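Local coordinates for nisin biosynthesis protein nisC (Lactococcus lactis subsp. lactis, PDB 2G0D) that is a zinc-dependent lantibiotic cyclase that closes the thioether rings of the peptide nisin during its biosynthesis, at residues Leu144-Leu149 and Ile214-Ala218; Tyr290-Ala294 and Leu400-Leu406; Ile331-Ser335 and Trp395-Leu401. All coordinates share one frame; numbering follows the deposited sequence.

All three contacts are mainly buried in one alpha toroid, but they join different elements. Contact 1 packs helix 140-147 and the residues that follow against helix 208-221, almost wholly through apolar side chains. Contacts 2 and 3 instead fix the C-terminal segment, each against a different helix (281-294 and 327-341), and share Leu400 and Leu401. Contact 2 is an aromatic cluster with a bridging hydroxyl and reaches the surface at Leu406; contact 3, nearer the centre of the chain, adds a salt bridge. Polar links tie them together: Tyr217 of contact 1 with Asp404, Ser145 with Gln397, and Arg396 of contact 3 with Asp403 of contact 2.

Contact 1 of 3, residues Leu144-Leu149 and Ile214-Ala218; sequences LSYLLL and ILAYA
The side chain of Tyr217 leaves helix 208-221 with CG opposite its own N (chi1 -176°), while Leu148 turns CG opposite its carbonyl carbon (chi1 -70°), and the two side chains run antiparallel, alongside one another. Leu148 CD1 comes within 3.6 Å of Tyr217 CD2, and the stem follows, with Leu148 CB 3.7 Å from Tyr217 CE2. The same leucine methyl also meets Ala218, next after Tyr217, Leu148 CD1 lying 4.1 Å from Ala218 CB; a residue as small as alanine lets the branched side chain come close to the helix backbone. In the alpha toroid of this protein, this apolar packing joins helix 140-147 and the residues that follow to helix 208-221. One turn back, Ile214 works in two directions. Its tip, CD1, presses on the backbone at 3.6 Å from Ser145 CA, and its CG1 lies 3.9 Å from Leu144 CD2. Serine suits this tight spot because it is short, and its buried OG is satisfied by Gln397 O. Tyr217 carries its hydroxyl past Leu148 to the side of Leu149, where it hydrogen-bonds Asp404, and its ring stacks with Phe402.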
loop_
_atom_site.group_PDB
_atom_site.type_symbol
_atom_site.label_atom_id
_atom_site.label_comp_id
_atom_site.label_asym_id
_atom_site.label_seq_id
_atom_site.Cartn_x
_atom_site.Cartn_y
_atom_site.Cartn_z
ATOM N N LEU A 144 -8.906 4.427 -3.510
ATOM C CA LEU A 144 -8.885 5.857 -3.167
ATOM C C LEU A 144 -7.465 6.446 -3.233
ATOM O O LEU A 144 -7.265 7.582 -3.636
ATOM C CB LEU A 144 -9.541 6.057 -1.790
ATOM C CG LEU A 144 -9.786 7.477 -1.240
ATOM C CD1 LEU A 144 -10.555 8.361 -2.243
ATOM C CD2 LEU A 144 -10.509 7.406 0.064
ATOM N N SER A 145 -6.470 5.653 -2.862
ATOM C CA SER A 145 -5.061 6.101 -2.909
ATOM C C SER A 145 -4.714 6.582 -4.315
ATOM O O SER A 145 -4.166 7.683 -4.494
ATOM C CB SER A 145 -4.111 4.972 -2.509
ATOM O OG SER A 145 -2.792 5.483 -2.364
ATOM N N TYR A 146 -5.034 5.737 -5.304
ATOM C CA TYR A 146 -4.905 6.081 -6.715
ATOM C C TYR A 146 -5.804 7.260 -7.105
ATOM O O TYR A 146 -5.322 8.221 -7.722
ATOM C CB TYR A 146 -5.193 4.886 -7.651
ATOM C CG TYR A 146 -5.399 5.344 -9.089
ATOM C CD1 TYR A 146 -4.315 5.738 -9.883
ATOM C CD2 TYR A 146 -6.674 5.414 -9.640
ATOM C CE1 TYR A 146 -4.506 6.199 -11.193
ATOM C CE2 TYR A 146 -6.881 5.884 -10.949
ATOM C CZ TYR A 146 -5.795 6.290 -11.715
ATOM O OH TYR A 146 -5.994 6.738 -13.018
ATOM N N LEU A 147 -7.090 7.193 -6.753
ATOM C CA LEU A 147 -8.056 8.253 -7.146
ATOM C C LEU A 147 -7.617 9.644 -6.730
ATOM O O LEU A 147 -7.759 10.573 -7.516
ATOM C CB LEU A 147 -9.491 7.958 -6.657
ATOM C CG LEU A 147 -10.164 6.732 -7.310
ATOM C CD1 LEU A 147 -11.480 6.391 -6.575
ATOM C CD2 LEU A 147 -10.415 6.934 -8.804
ATOM N N LEU A 148 -7.027 9.765 -5.523
ATOM C CA LEU A 148 -6.609 11.058 -4.969
ATOM C C LEU A 148 -5.456 11.763 -5.709
ATOM O O LEU A 148 -5.186 12.952 -5.474
ATOM C CB LEU A 148 -6.302 10.939 -3.468
ATOM C CG LEU A 148 -7.550 10.703 -2.603
ATOM C CD1 LEU A 148 -7.134 10.215 -1.225
ATOM C CD2 LEU A 148 -8.443 11.967 -2.494
ATOM N N LEU A 149 -4.818 11.048 -6.622
ATOM C CA LEU A 149 -3.850 11.635 -7.547
ATOM C C LEU A 149 -4.504 12.319 -8.753
ATOM O O LEU A 149 -3.824 13.021 -9.485
ATOM C CB LEU A 149 -2.905 10.542 -8.079
ATOM C CG LEU A 149 -1.920 9.905 -7.082
ATOM C CD1 LEU A 149 -1.219 8.747 -7.786
ATOM C CD2 LEU A 149 -0.900 10.961 -6.543
ATOM N N ILE A 214 -5.618 6.516 4.774
ATOM C CA ILE A 214 -6.280 7.034 3.573
ATOM C C ILE A 214 -7.201 8.203 3.921
ATOM O O ILE A 214 -7.295 9.177 3.166
ATOM C CB ILE A 214 -6.954 5.924 2.677
ATOM C CG1 ILE A 214 -6.979 6.362 1.206
ATOM C CG2 ILE A 214 -8.375 5.572 3.147
ATOM C CD1 ILE A 214 -5.564 6.609 0.589
ATOM N N LEU A 215 -7.846 8.131 5.084
ATOM C CA LEU A 215 -8.658 9.271 5.555
ATOM C C LEU A 215 -7.870 10.527 5.894
ATOM O O LEU A 215 -8.360 11.643 5.658
ATOM C CB LEU A 215 -9.518 8.885 6.752
ATOM C CG LEU A 215 -10.564 7.807 6.452
ATOM C CD1 LEU A 215 -11.230 7.396 7.758
ATOM C CD2 LEU A 215 -11.620 8.244 5.406
ATOM N N ALA A 216 -6.682 10.349 6.476
ATOM C CA ALA A 216 -5.789 11.463 6.747
ATOM C C ALA A 216 -5.324 12.084 5.425
ATOM O O ALA A 216 -5.353 13.308 5.260
ATOM C CB ALA A 216 -4.581 10.992 7.575
ATOM N N TYR A 217 -4.883 11.226 4.495
ATOM C CA TYR A 217 -4.435 11.687 3.170
ATOM C C TYR A 217 -5.546 12.403 2.419
ATOM O O TYR A 217 -5.299 13.462 1.892
ATOM C CB TYR A 217 -3.853 10.544 2.332
ATOM C CG TYR A 217 -3.279 10.946 0.974
ATOM C CD1 TYR A 217 -2.263 11.904 0.869
ATOM C CD2 TYR A 217 -3.735 10.342 -0.206
ATOM C CE1 TYR A 217 -1.723 12.256 -0.368
ATOM C CE2 TYR A 217 -3.184 10.686 -1.442
ATOM C CZ TYR A 217 -2.186 11.623 -1.510
ATOM O OH TYR A 217 -1.664 11.968 -2.739
ATOM N N ALA A 218 -6.756 11.837 2.389
ATOM C CA ALA A 218 -7.961 12.519 1.858
ATOM C C ALA A 218 -8.176 13.912 2.451
ATOM O O ALA A 218 -8.371 14.855 1.703
ATOM C CB ALA A 218 -9.229 11.651 2.054
#

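Contact 2 of 3, residues Tyr290-Ala294 and Leu400-Leu406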
loop_
_atom_site.group_PDB
_atom_site.type_symbol
_atom_site.label_atom_id
_atom_site.label_comp_id
_atom_site.label_asym_id
_atom_site.label_seq_id
_atom_site.Cartn_x
_atom_site.Cartn_y
_atom_site.Cartn_z
ATOM N N TYR A 290 0.841 10.371 9.404
ATOM C CA TYR A 290 -0.184 11.017 8.612
ATOM C C TYR A 290 -1.285 11.645 9.463
ATOM O O TYR A 290 -1.707 12.770 9.192
ATOM C CB TYR A 290 -0.776 10.041 7.598
ATOM C CG TYR A 290 0.213 9.528 6.533
ATOM C CD1 TYR A 290 1.283 10.323 6.078
ATOM C CD2 TYR A 290 0.041 8.278 5.965
ATOM C CE1 TYR A 290 2.167 9.855 5.089
ATOM C CE2 TYR A 290 0.917 7.798 4.989
ATOM C CZ TYR A 290 1.965 8.588 4.554
ATOM O OH TYR A 290 2.824 8.083 3.604
ATOM N N GLY A 291 -1.758 10.917 10.475
ATOM C CA GLY A 291 -2.723 11.468 11.461
ATOM C C GLY A 291 -2.181 12.710 12.146
ATOM O O GLY A 291 -2.864 13.749 12.221
ATOM N N GLY A 292 -0.938 12.619 12.614
ATOM C CA GLY A 292 -0.258 13.728 13.274
ATOM C C GLY A 292 -0.097 14.963 12.409
ATOM O O GLY A 292 -0.292 16.095 12.886
ATOM N N LEU A 293 0.283 14.763 11.149
ATOM C CA LEU A 293 0.395 15.882 10.210
ATOM C C LEU A 293 -0.992 16.402 9.822
ATOM O O LEU A 293 -1.184 17.617 9.787
ATOM C CB LEU A 293 1.234 15.544 8.972
ATOM C CG LEU A 293 2.697 15.118 9.233
ATOM C CD1 LEU A 293 3.324 14.480 7.957
ATOM C CD2 LEU A 293 3.567 16.253 9.779
ATOM N N ALA A 294 -1.949 15.500 9.563
ATOM C CA ALA A 294 -3.324 15.908 9.180
ATOM C C ALA A 294 -4.100 16.626 10.289
ATOM O O ALA A 294 -4.874 17.544 9.996
ATOM C CB ALA A 294 -4.135 14.715 8.687
ATOM N N LEU A 400 1.045 3.616 0.130
ATOM C CA LEU A 400 0.580 4.752 0.957
ATOM C C LEU A 400 1.743 5.566 1.476
ATOM O O LEU A 400 1.749 6.032 2.635
ATOM C CB LEU A 400 -0.314 4.312 2.146
ATOM C CG LEU A 400 -1.497 3.354 1.921
ATOM C CD1 LEU A 400 -2.286 3.169 3.241
ATOM C CD2 LEU A 400 -2.428 3.765 0.752
ATOM N N LEU A 401 2.721 5.771 0.611
ATOM C CA LEU A 401 3.847 6.645 0.921
ATOM C C LEU A 401 3.601 7.882 0.100
ATOM O O LEU A 401 3.727 7.859 -1.128
ATOM C CB LEU A 401 5.172 5.973 0.567
ATOM C CG LEU A 401 5.384 4.640 1.275
ATOM C CD1 LEU A 401 6.717 3.937 0.834
ATOM C CD2 LEU A 401 5.284 4.759 2.835
ATOM N N PHE A 402 3.193 8.950 0.788
ATOM C CA PHE A 402 2.618 10.128 0.146
ATOM C C PHE A 402 3.624 11.288 0.184
ATOM O O PHE A 402 3.665 12.057 1.160
ATOM C CB PHE A 402 1.329 10.506 0.894
ATOM C CG PHE A 402 0.258 9.423 0.891
ATOM C CD1 PHE A 402 -0.166 8.828 -0.316
ATOM C CD2 PHE A 402 -0.384 9.058 2.084
ATOM C CE1 PHE A 402 -1.178 7.840 -0.338
ATOM C CE2 PHE A 402 -1.388 8.074 2.090
ATOM C CZ PHE A 402 -1.820 7.485 0.860
ATOM N N ASP A 403 4.437 11.386 -0.883
ATOM C CA ASP A 403 5.489 12.389 -1.032
ATOM C C ASP A 403 4.922 13.788 -1.083
ATOM O O ASP A 403 5.631 14.745 -0.750
ATOM C CB ASP A 403 6.316 12.181 -2.311
ATOM C CG ASP A 403 7.266 10.986 -2.230
ATOM O OD1 ASP A 403 7.315 10.278 -1.176
ATOM O OD2 ASP A 403 7.943 10.738 -3.260
ATOM N N ASP A 404 3.650 13.897 -1.472
ATOM C CA ASP A 404 2.930 15.188 -1.574
ATOM C C ASP A 404 2.110 15.561 -0.345
ATOM O O ASP A 404 1.353 16.543 -0.382
ATOM C CB ASP A 404 1.999 15.172 -2.796
ATOM C CG ASP A 404 0.887 14.109 -2.681
ATOM O OD1 ASP A 404 1.067 13.081 -1.975
ATOM O OD2 ASP A 404 -0.171 14.284 -3.323
ATOM N N PHE A 405 2.273 14.807 0.740
ATOM C CA PHE A 405 1.448 14.958 1.915
ATOM C C PHE A 405 1.455 16.404 2.452
ATOM O O PHE A 405 0.480 16.847 3.061
ATOM C CB PHE A 405 1.877 13.979 3.039
ATOM C CG PHE A 405 0.774 13.686 4.029
ATOM C CD1 PHE A 405 -0.126 12.640 3.804
ATOM C CD2 PHE A 405 0.607 14.474 5.173
ATOM C CE1 PHE A 405 -1.198 12.380 4.704
ATOM C CE2 PHE A 405 -0.444 14.219 6.069
ATOM C CZ PHE A 405 -1.359 13.175 5.816
ATOM N N LEU A 406 2.560 17.116 2.250
ATOM C CA LEU A 406 2.699 18.471 2.787
ATOM C C LEU A 406 2.761 19.495 1.676
ATOM O O LEU A 406 3.172 20.622 1.901
ATOM C CB LEU A 406 3.916 18.589 3.721
ATOM C CG LEU A 406 3.862 17.721 4.985
ATOM C CD1 LEU A 406 5.284 17.515 5.586
ATOM C CD2 LEU A 406 2.880 18.291 6.023
#
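Tyr290 OH is held by two peptide groups of the C-terminal segment: it donates to Leu400 O at 2.5 Å and accepts from Phe402 N at 3.0 Å, the latter with an N-H...O angle of 149°. The carbonyl oxygen lies at the edge of the tyrosine ring, near its plane, and the hydroxyl stands somewhat out of the carbonyl plane of Leu400. Two phenylalanines pack on the same side of that ring. Phe405, with CG opposite its backbone N (chi1 -157°), forms an offset stack with centroids 4.6 Å apart and planes 17° apart. Phe402 meets the ring more obliquely, placing CD2 over the face, 3.4 Å from Tyr290 CE2. Beyond the stack, Phe405 reaches the helix itself, with CZ 3.4 Å from backbone Tyr290 O and CE2 3.6 Å from side-chain Leu293 CB, seating the C-terminal segment on helix 281-294 of the toroid. Leu336 and Leu340 of helix 327-341 border this aromatic cluster. Tyrosine suits the place because one residue supplies both a flat apolar face and a hydroxyl. Since that oxygen both gives and receives a bond, its rotation is probably fixed, and two peptide groups outside regular structure are satisfied.

Contact 3 of 3, residues Ile331-Ser335 and Trp395-Leu401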
loop_
_atom_site.group_PDB
_atom_site.type_symbol
_atom_site.label_atom_id
_atom_site.label_comp_id
_atom_site.label_asym_id
_atom_site.label_seq_id
_atom_site.Cartn_x
_atom_site.Cartn_y
_atom_site.Cartn_z
ATOM N N ILE A 331 12.719 0.017 4.915
ATOM C CA ILE A 331 13.610 1.033 4.398
ATOM C C ILE A 331 12.859 2.156 3.648
ATOM O O ILE A 331 13.114 3.342 3.862
ATOM C CB ILE A 331 14.757 0.360 3.552
ATOM C CG1 ILE A 331 15.714 -0.403 4.484
ATOM C CG2 ILE A 331 15.554 1.372 2.722
ATOM C CD1 ILE A 331 16.544 0.479 5.490
ATOM N N GLU A 332 11.924 1.789 2.789
ATOM C CA GLU A 332 11.193 2.780 2.031
ATOM C C GLU A 332 10.296 3.680 2.883
ATOM O O GLU A 332 10.063 4.863 2.543
ATOM C CB GLU A 332 10.377 2.134 0.899
ATOM C CG GLU A 332 9.892 3.197 -0.094
ATOM C CD GLU A 332 11.015 3.772 -0.963
ATOM O OE1 GLU A 332 12.072 3.110 -1.062
ATOM O OE2 GLU A 332 10.844 4.867 -1.573
ATOM N N ILE A 333 9.746 3.090 3.944
ATOM C CA ILE A 333 9.035 3.863 4.953
ATOM C C ILE A 333 9.954 4.877 5.661
ATOM O O ILE A 333 9.561 6.036 5.835
ATOM C CB ILE A 333 8.353 2.942 5.977
ATOM C CG1 ILE A 333 7.276 2.096 5.289
ATOM C CG2 ILE A 333 7.727 3.784 7.092
ATOM C CD1 ILE A 333 6.937 0.794 6.033
ATOM N N CYS A 334 11.164 4.451 6.062
ATOM C CA CYS A 334 12.147 5.379 6.637
ATOM C C CYS A 334 12.476 6.510 5.668
ATOM O O CYS A 334 12.671 7.653 6.072
ATOM C CB CYS A 334 13.454 4.667 6.980
ATOM S SG CYS A 334 13.314 3.396 8.252
ATOM N N SER A 335 12.571 6.181 4.391
ATOM C CA SER A 335 12.937 7.169 3.408
ATOM C C SER A 335 11.796 8.208 3.275
ATOM O O SER A 335 12.043 9.415 3.078
ATOM C CB SER A 335 13.235 6.472 2.086
ATOM O OG SER A 335 13.638 7.409 1.124
ATOM N N TRP A 395 4.665 5.162 -8.176
ATOM C CA TRP A 395 4.709 3.819 -7.554
ATOM C C TRP A 395 4.483 3.819 -6.048
ATOM O O TRP A 395 3.852 2.899 -5.512
ATOM C CB TRP A 395 6.020 3.071 -7.860
ATOM C CG TRP A 395 7.274 3.600 -7.175
ATOM C CD1 TRP A 395 8.020 4.701 -7.551
ATOM C CD2 TRP A 395 7.963 3.016 -6.052
ATOM N NE1 TRP A 395 9.107 4.829 -6.726
ATOM C CE2 TRP A 395 9.101 3.821 -5.799
ATOM C CE3 TRP A 395 7.730 1.888 -5.232
ATOM C CZ2 TRP A 395 10.009 3.543 -4.759
ATOM C CZ3 TRP A 395 8.635 1.611 -4.202
ATOM C CH2 TRP A 395 9.755 2.445 -3.968
ATOM N N ARG A 396 5.012 4.835 -5.368
ATOM C CA ARG A 396 4.905 4.960 -3.893
ATOM C C ARG A 396 3.488 5.039 -3.343
ATOM O O ARG A 396 3.244 4.663 -2.185
ATOM C CB ARG A 396 5.714 6.179 -3.395
ATOM C CG ARG A 396 7.195 5.889 -3.250
ATOM C CD ARG A 396 8.042 7.185 -3.023
ATOM N NE ARG A 396 9.472 6.841 -2.899
ATOM C CZ ARG A 396 10.502 7.683 -3.009
ATOM N NH1 ARG A 396 11.736 7.186 -2.883
ATOM N NH2 ARG A 396 10.327 9.000 -3.253
ATOM N N GLN A 397 2.567 5.535 -4.188
ATOM C CA GLN A 397 1.145 5.614 -3.871
ATOM C C GLN A 397 0.597 4.261 -3.469
ATOM O O GLN A 397 -0.280 4.176 -2.610
ATOM C CB GLN A 397 0.350 6.136 -5.078
ATOM C CG GLN A 397 -0.981 6.828 -4.731
ATOM C CD GLN A 397 -0.787 8.223 -4.069
ATOM O OE1 GLN A 397 -1.760 8.881 -3.627
ATOM N NE2 GLN A 397 0.446 8.662 -4.002
ATOM N N ALA A 398 1.091 3.207 -4.106
ATOM C CA ALA A 398 0.607 1.850 -3.864
ATOM C C ALA A 398 0.940 1.354 -2.446
ATOM O O ALA A 398 0.332 0.400 -1.956
ATOM C CB ALA A 398 1.202 0.905 -4.894
ATOM N N LEU A 399 1.921 1.998 -1.816
ATOM C CA LEU A 399 2.373 1.673 -0.456
ATOM C C LEU A 399 1.890 2.679 0.566
ATOM O O LEU A 399 2.285 2.616 1.724
ATOM C CB LEU A 399 3.908 1.605 -0.422
ATOM C CG LEU A 399 4.593 0.475 -1.205
ATOM C CD1 LEU A 399 6.131 0.547 -1.067
ATOM C CD2 LEU A 399 4.110 -0.874 -0.726
ATOM N N LEU A 400 1.045 3.616 0.130
ATOM C CA LEU A 400 0.580 4.752 0.957
ATOM C C LEU A 400 1.743 5.566 1.476
ATOM O O LEU A 400 1.749 6.032 2.635
ATOM C CB LEU A 400 -0.314 4.312 2.146
ATOM C CG LEU A 400 -1.497 3.354 1.921
ATOM C CD1 LEU A 400 -2.286 3.169 3.241
ATOM C CD2 LEU A 400 -2.428 3.765 0.752
ATOM N N LEU A 401 2.721 5.771 0.611
ATOM C CA LEU A 401 3.847 6.645 0.921
ATOM C C LEU A 401 3.601 7.882 0.100
ATOM O O LEU A 401 3.727 7.859 -1.128
ATOM C CB LEU A 401 5.172 5.973 0.567
ATOM C CG LEU A 401 5.384 4.640 1.275
ATOM C CD1 LEU A 401 6.717 3.937 0.834
ATOM C CD2 LEU A 401 5.284 4.759 2.835
#
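Glu332 and Leu401 bury the most surface here, and Arg396 supplies a charge that probably offsets the cost of burying the glutamate. The chain of Glu332 bends at chi2 (72°), which turns its carboxylate toward the arginine. Arg396 comes across it at about a right angle and grips it side-on, but with both nitrogens on a single oxygen: NE lies 2.7 Å and NH1 2.8 Å from Glu332 OE2. Both bonds are bent, with N-H...O angles of 138° and 132°, as expected when two donors share one acceptor, and the oxygen sits somewhat off the guanidinium plane. Pairing with the arginine would probably keep the buried carboxylate ionised. The third nitrogen, Arg396 NH2, is bridged to Asp403, which also pairs with Arg339, so the two neighbouring arginines share a carboxylate. Arg396 CG lies over the centre of the indole of Trp395, and the carboxylate approaches obliquely from the same side, Glu332 CD being 3.5 Å from Trp395 CH2 on the six-membered ring. Leu401 fills the apolar side. Its two methyls divide the work, CD1 lying 3.4 Å from Glu332 CG and CD2 4.1 Å from Ile333 CG1, so the glutamate's charged end is left to Arg396. Trp395 to Leu399 form a 3-10 segment, packed here on helix 327-341 of the alpha toroid. That helix begins two residues after His325, which with Cys324 and Cys278 binds the zinc ion, about 11 Å from the side chain of Ile333. Helix 376-387 touches Glu332 and Trp395, helix 298-314 packs on Ile333, and helix 347-355 touches Ser335 through Met350.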